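Local coordinates for protein cephalosporin acylase (Bacillus halodurans, PDB 2NLZ) that probably acts as an Ntn-type amide hydrolase of the gamma-glutamyltranspeptidase family, removing acyl side chains from cephalosporins, at residues D[280-291]-D[449-460]. The protein carries 1 engineered substitution. Sequence-based numbering, arbitrary orientation.
Sequences LNIVKGFEFYHK and MQVMMNTIDFGL
The Phe-458 ring lies between Lys-291, whose CA stands 3.6 Å above one face, and Asp-457, whose CB covers the opposite face; Phe-288 CB comes to the edge, 3.7 Å from Phe-458 CE1. In this gamma-glutamyltranspeptidase-family chain the contact joins the last turns of helix 444-457, with a pi-type turn at 453-457, to the end of helix 274-283 and the loop after it. A CH-pi contact is supported by Lys-291 CB lying 3.6 Å from the Phe-458 ring centroid, 19° off the normal. An alanine in place of Phe-458 would probably deprive Lys-291 CB of its aromatic face and open a gap beside Phe-288 CB. The Phe-288 ring has its own Met-aromatic contact: Met-453 SD sits obliquely, 5.0 Å from the ring centroid. Beyond it, Met-453 CE meets Val-283 CG1 tip to tip at 3.9 Å, and the Leu-280 and Met-449 side chains slide past each other in opposite directions, Leu-280 CD1 3.7 Å from Met-449 CG. The Asp-457 carboxylate is held by a salt bridge to Arg-260 and a hydrogen bond to Tyr-259. Tyr-289 and His-290, both poorly ordered, stack on Tyr-289 and His-290 of a neighbouring subunit. Lys-291 is extended until chi4 (61°), where the bend carries the ammonium across to the helix: NZ donates to Asn-454 OD1 at 2.8 Å, with a C=O...N angle of 126°.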
loop_
_atom_site.group_PDB
_atom_site.type_symbol
_atom_site.label_atom_id
_atom_site.label_comp_id
_atom_site.label_asym_id
_atom_site.label_seq_id
_atom_site.Cartn_x
_atom_site.Cartn_y
_atom_site.Cartn_z
ATOM N N LEU D 280 -22.408 16.439 -14.491
ATOM C CA LEU D 280 -21.267 17.294 -14.840
ATOM C C LEU D 280 -21.635 18.774 -14.785
ATOM O O LEU D 280 -20.814 19.608 -14.379
ATOM C CB LEU D 280 -20.679 16.960 -16.219
ATOM C CG LEU D 280 -19.462 16.030 -16.343
ATOM C CD1 LEU D 280 -18.656 15.984 -15.047
ATOM C CD2 LEU D 280 -19.873 14.630 -16.760
ATOM N N ASN D 281 -22.874 19.077 -15.172
ATOM C CA ASN D 281 -23.363 20.449 -15.231
ATOM C C ASN D 281 -23.588 21.056 -13.844
ATOM O O ASN D 281 -23.354 22.244 -13.629
ATOM C CB ASN D 281 -24.652 20.500 -16.049
ATOM C CG ASN D 281 -24.723 21.710 -16.940
ATOM O OD1 ASN D 281 -23.697 22.209 -17.425
ATOM N ND2 ASN D 281 -25.944 22.189 -17.177
ATOM N N ILE D 282 -24.050 20.227 -12.915
ATOM C CA ILE D 282 -24.137 20.608 -11.510
ATOM C C ILE D 282 -22.730 20.826 -10.933
ATOM O O ILE D 282 -22.447 21.857 -10.332
ATOM C CB ILE D 282 -24.894 19.536 -10.686
ATOM C CG1 ILE D 282 -26.354 19.435 -11.136
ATOM C CG2 ILE D 282 -24.875 19.881 -9.225
ATOM C CD1 ILE D 282 -27.061 18.153 -10.710
ATOM N N VAL D 283 -21.843 19.864 -11.153
ATOM C CA VAL D 283 -20.512 19.894 -10.553
ATOM C C VAL D 283 -19.604 20.985 -11.164
ATOM O O VAL D 283 -18.660 21.447 -10.527
ATOM C CB VAL D 283 -19.858 18.476 -10.580
ATOM C CG1 VAL D 283 -18.825 18.333 -11.703
ATOM C CG2 VAL D 283 -19.233 18.162 -9.251
ATOM N N LYS D 284 -19.934 21.395 -12.388
ATOM C CA LYS D 284 -19.266 22.463 -13.152
ATOM C C LYS D 284 -19.060 23.770 -12.381
ATOM O O LYS D 284 -18.080 24.475 -12.607
ATOM C CB LYS D 284 -20.140 22.771 -14.366
ATOM C CG LYS D 284 -19.476 23.403 -15.542
ATOM C CD LYS D 284 -20.324 23.088 -16.771
ATOM C CE LYS D 284 -21.181 24.253 -17.237
ATOM N NZ LYS D 284 -20.552 24.960 -18.397
ATOM N N GLY D 285 -19.999 24.100 -11.495
ATOM C CA GLY D 285 -19.958 25.350 -10.740
ATOM C C GLY D 285 -18.975 25.382 -9.583
ATOM O O GLY D 285 -18.692 26.445 -9.039
ATOM N N PHE D 286 -18.467 24.219 -9.191
ATOM C CA PHE D 286 -17.398 24.141 -8.205
ATOM C C PHE D 286 -16.039 24.050 -8.894
ATOM O O PHE D 286 -15.920 23.518 -10.000
ATOM C CB PHE D 286 -17.558 22.901 -7.330
ATOM C CG PHE D 286 -18.895 22.784 -6.658
ATOM C CD1 PHE D 286 -19.343 23.768 -5.776
ATOM C CD2 PHE D 286 -19.685 21.655 -6.863
ATOM C CE1 PHE D 286 -20.572 23.644 -5.126
ATOM C CE2 PHE D 286 -20.916 21.515 -6.215
ATOM C CZ PHE D 286 -21.364 22.514 -5.343
ATOM N N GLU D 287 -15.014 24.567 -8.227
ATOM C CA GLU D 287 -13.634 24.336 -8.639
ATOM C C GLU D 287 -13.112 23.137 -7.836
ATOM O O GLU D 287 -13.718 22.752 -6.832
ATOM C CB GLU D 287 -12.770 25.589 -8.404
ATOM C CG GLU D 287 -13.287 26.888 -9.046
ATOM C CD GLU D 287 -13.263 26.859 -10.568
ATOM O OE1 GLU D 287 -12.330 26.263 -11.147
ATOM O OE2 GLU D 287 -14.179 27.441 -11.186
ATOM N N PHE D 288 -12.006 22.537 -8.274
ATOM C CA PHE D 288 -11.477 21.335 -7.601
ATOM C C PHE D 288 -9.973 21.376 -7.329
ATOM O O PHE D 288 -9.539 21.358 -6.168
ATOM C CB PHE D 288 -11.855 20.073 -8.383
ATOM C CG PHE D 288 -13.328 19.833 -8.438
ATOM C CD1 PHE D 288 -14.001 19.337 -7.330
ATOM C CD2 PHE D 288 -14.054 20.133 -9.579
ATOM C CE1 PHE D 288 -15.366 19.131 -7.360
ATOM C CE2 PHE D 288 -15.427 19.923 -9.611
ATOM C CZ PHE D 288 -16.080 19.424 -8.494
ATOM N N TYR D 289 -9.205 21.428 -8.419
ATOM C CA TYR D 289 -7.733 21.502 -8.416
ATOM C C TYR D 289 -7.050 20.153 -8.161
ATOM O O TYR D 289 -6.185 19.755 -8.943
ATOM C CB TYR D 289 -7.191 22.623 -7.501
ATOM C CG TYR D 289 -7.828 23.986 -7.738
ATOM C CD1 TYR D 289 -7.629 24.678 -8.936
ATOM C CD2 TYR D 289 -8.628 24.585 -6.761
ATOM C CE1 TYR D 289 -8.213 25.924 -9.154
ATOM C CE2 TYR D 289 -9.215 25.830 -6.968
ATOM C CZ TYR D 289 -9.004 26.492 -8.165
ATOM O OH TYR D 289 -9.587 27.722 -8.365
ATOM N N HIS D 290 -7.430 19.449 -7.094
ATOM C CA HIS D 290 -6.931 18.077 -6.890
ATOM C C HIS D 290 -8.006 16.988 -6.695
ATOM O O HIS D 290 -9.028 17.217 -6.039
ATOM C CB HIS D 290 -5.882 18.002 -5.782
ATOM C CG HIS D 290 -5.082 16.735 -5.811
ATOM N ND1 HIS D 290 -4.064 16.517 -6.716
ATOM C CD2 HIS D 290 -5.173 15.603 -5.070
ATOM C CE1 HIS D 290 -3.550 15.316 -6.518
ATOM N NE2 HIS D 290 -4.205 14.741 -5.524
ATOM N N LYS D 291 -7.737 15.803 -7.250
ATOM C CA LYS D 291 -8.683 14.684 -7.270
ATOM C C LYS D 291 -8.951 14.018 -5.927
ATOM O O LYS D 291 -10.106 13.807 -5.555
ATOM C CB LYS D 291 -8.197 13.610 -8.233
ATOM C CG LYS D 291 -9.025 12.344 -8.198
ATOM C CD LYS D 291 -8.604 11.404 -9.293
ATOM C CE LYS D 291 -9.247 10.015 -9.139
ATOM N NZ LYS D 291 -10.741 10.011 -9.196
ATOM N N MET D 449 -18.960 10.150 -15.338
ATOM C CA MET D 449 -18.598 11.350 -14.595
ATOM C C MET D 449 -17.180 11.234 -14.068
ATOM O O MET D 449 -16.424 12.209 -14.097
ATOM C CB MET D 449 -19.559 11.630 -13.435
ATOM C CG MET D 449 -19.443 13.063 -12.921
ATOM S SD MET D 449 -20.362 13.556 -11.432
ATOM C CE MET D 449 -19.816 12.300 -10.326
ATOM N N GLN D 450 -16.819 10.037 -13.603
ATOM C CA GLN D 450 -15.491 9.837 -13.032
ATOM C C GLN D 450 -14.387 9.943 -14.080
ATOM O O GLN D 450 -13.458 10.721 -13.873
ATOM C CB GLN D 450 -15.406 8.568 -12.181
ATOM C CG GLN D 450 -16.161 8.713 -10.857
ATOM C CD GLN D 450 -16.440 7.382 -10.167
ATOM O OE1 GLN D 450 -15.553 6.796 -9.549
ATOM N NE2 GLN D 450 -17.679 6.916 -10.244
ATOM N N VAL D 451 -14.506 9.237 -15.214
ATOM C CA VAL D 451 -13.457 9.332 -16.246
ATOM C C VAL D 451 -13.354 10.743 -16.820
ATOM O O VAL D 451 -12.252 11.197 -17.137
ATOM C CB VAL D 451 -13.552 8.284 -17.412
ATOM C CG1 VAL D 451 -13.642 6.866 -16.886
ATOM C CG2 VAL D 451 -14.704 8.582 -18.334
ATOM N N MET D 452 -14.488 11.442 -16.925
ATOM C CA MET D 452 -14.476 12.810 -17.455
ATOM C C MET D 452 -13.740 13.768 -16.529
ATOM O O MET D 452 -12.931 14.590 -16.978
ATOM C CB MET D 452 -15.888 13.324 -17.791
ATOM C CG MET D 452 -16.457 12.825 -19.138
ATOM S SD MET D 452 -15.373 13.135 -20.553
ATOM C CE MET D 452 -14.374 11.647 -20.661
ATOM N N MET D 453 -13.993 13.642 -15.233
ATOM C CA MET D 453 -13.293 14.476 -14.261
ATOM C C MET D 453 -11.832 14.060 -14.095
ATOM O O MET D 453 -10.956 14.909 -13.943
ATOM C CB MET D 453 -14.023 14.462 -12.934
ATOM C CG MET D 453 -15.321 15.182 -13.007
ATOM S SD MET D 453 -15.773 15.734 -11.380
ATOM C CE MET D 453 -17.258 14.813 -11.191
ATOM N N ASN D 454 -11.569 12.755 -14.154
ATOM C CA ASN D 454 -10.198 12.245 -14.153
ATOM C C ASN D 454 -9.402 12.772 -15.339
ATOM O O ASN D 454 -8.202 12.999 -15.240
ATOM C CB ASN D 454 -10.187 10.714 -14.159
ATOM C CG ASN D 454 -10.711 10.113 -12.861
ATOM O OD1 ASN D 454 -10.922 10.815 -11.872
ATOM N ND2 ASN D 454 -10.944 8.801 -12.869
ATOM N N THR D 455 -10.076 12.970 -16.462
ATOM C CA THR D 455 -9.411 13.427 -17.670
ATOM C C THR D 455 -9.289 14.944 -17.743
ATOM O O THR D 455 -8.182 15.481 -17.870
ATOM C CB THR D 455 -10.104 12.874 -18.920
ATOM O OG1 THR D 455 -10.094 11.446 -18.841
ATOM C CG2 THR D 455 -9.361 13.280 -20.172
ATOM N N ILE D 456 -10.422 15.628 -17.631
ATOM C CA ILE D 456 -10.458 17.082 -17.795
ATOM C C ILE D 456 -9.932 17.815 -16.558
ATOM O O ILE D 456 -9.016 18.638 -16.648
ATOM C CB ILE D 456 -11.877 17.568 -18.196
ATOM C CG1 ILE D 456 -12.239 17.050 -19.600
ATOM C CG2 ILE D 456 -11.985 19.084 -18.102
ATOM C CD1 ILE D 456 -13.719 16.736 -19.785
ATOM N N ASP D 457 -10.495 17.499 -15.403
ATOM C CA ASP D 457 -10.126 18.179 -14.166
ATOM C C ASP D 457 -8.775 17.779 -13.625
ATOM O O ASP D 457 -8.057 18.605 -13.077
ATOM C CB ASP D 457 -11.168 17.923 -13.091
ATOM C CG ASP D 457 -12.493 18.519 -13.434
ATOM O OD1 ASP D 457 -12.508 19.680 -13.896
ATOM O OD2 ASP D 457 -13.510 17.825 -13.238
ATOM N N PHE D 458 -8.426 16.509 -13.754
ATOM C CA PHE D 458 -7.276 16.020 -13.009
ATOM C C PHE D 458 -6.113 15.517 -13.866
ATOM O O PHE D 458 -5.077 15.106 -13.330
ATOM C CB PHE D 458 -7.733 15.002 -11.967
ATOM C CG PHE D 458 -8.901 15.477 -11.144
ATOM C CD1 PHE D 458 -8.879 16.724 -10.521
ATOM C CD2 PHE D 458 -10.020 14.685 -10.988
ATOM C CE1 PHE D 458 -9.955 17.174 -9.770
ATOM C CE2 PHE D 458 -11.102 15.128 -10.223
ATOM C CZ PHE D 458 -11.060 16.375 -9.615
ATOM N N GLY D 459 -6.287 15.583 -15.189
ATOM C CA GLY D 459 -5.194 15.373 -16.146
ATOM C C GLY D 459 -4.549 13.991 -16.167
ATOM O O GLY D 459 -3.345 13.857 -16.470
ATOM N N LEU D 460 -5.353 12.970 -15.852
ATOM C CA LEU D 460 -4.901 11.589 -15.877
ATOM C C LEU D 460 -4.841 11.100 -17.306
ATOM O O LEU D 460 -5.684 11.467 -18.125
ATOM C CB LEU D 460 -5.850 10.703 -15.069
ATOM C CG LEU D 460 -5.527 10.390 -13.609
ATOM C CD1 LEU D 460 -4.481 11.337 -13.019
ATOM C CD2 LEU D 460 -6.804 10.391 -12.792
#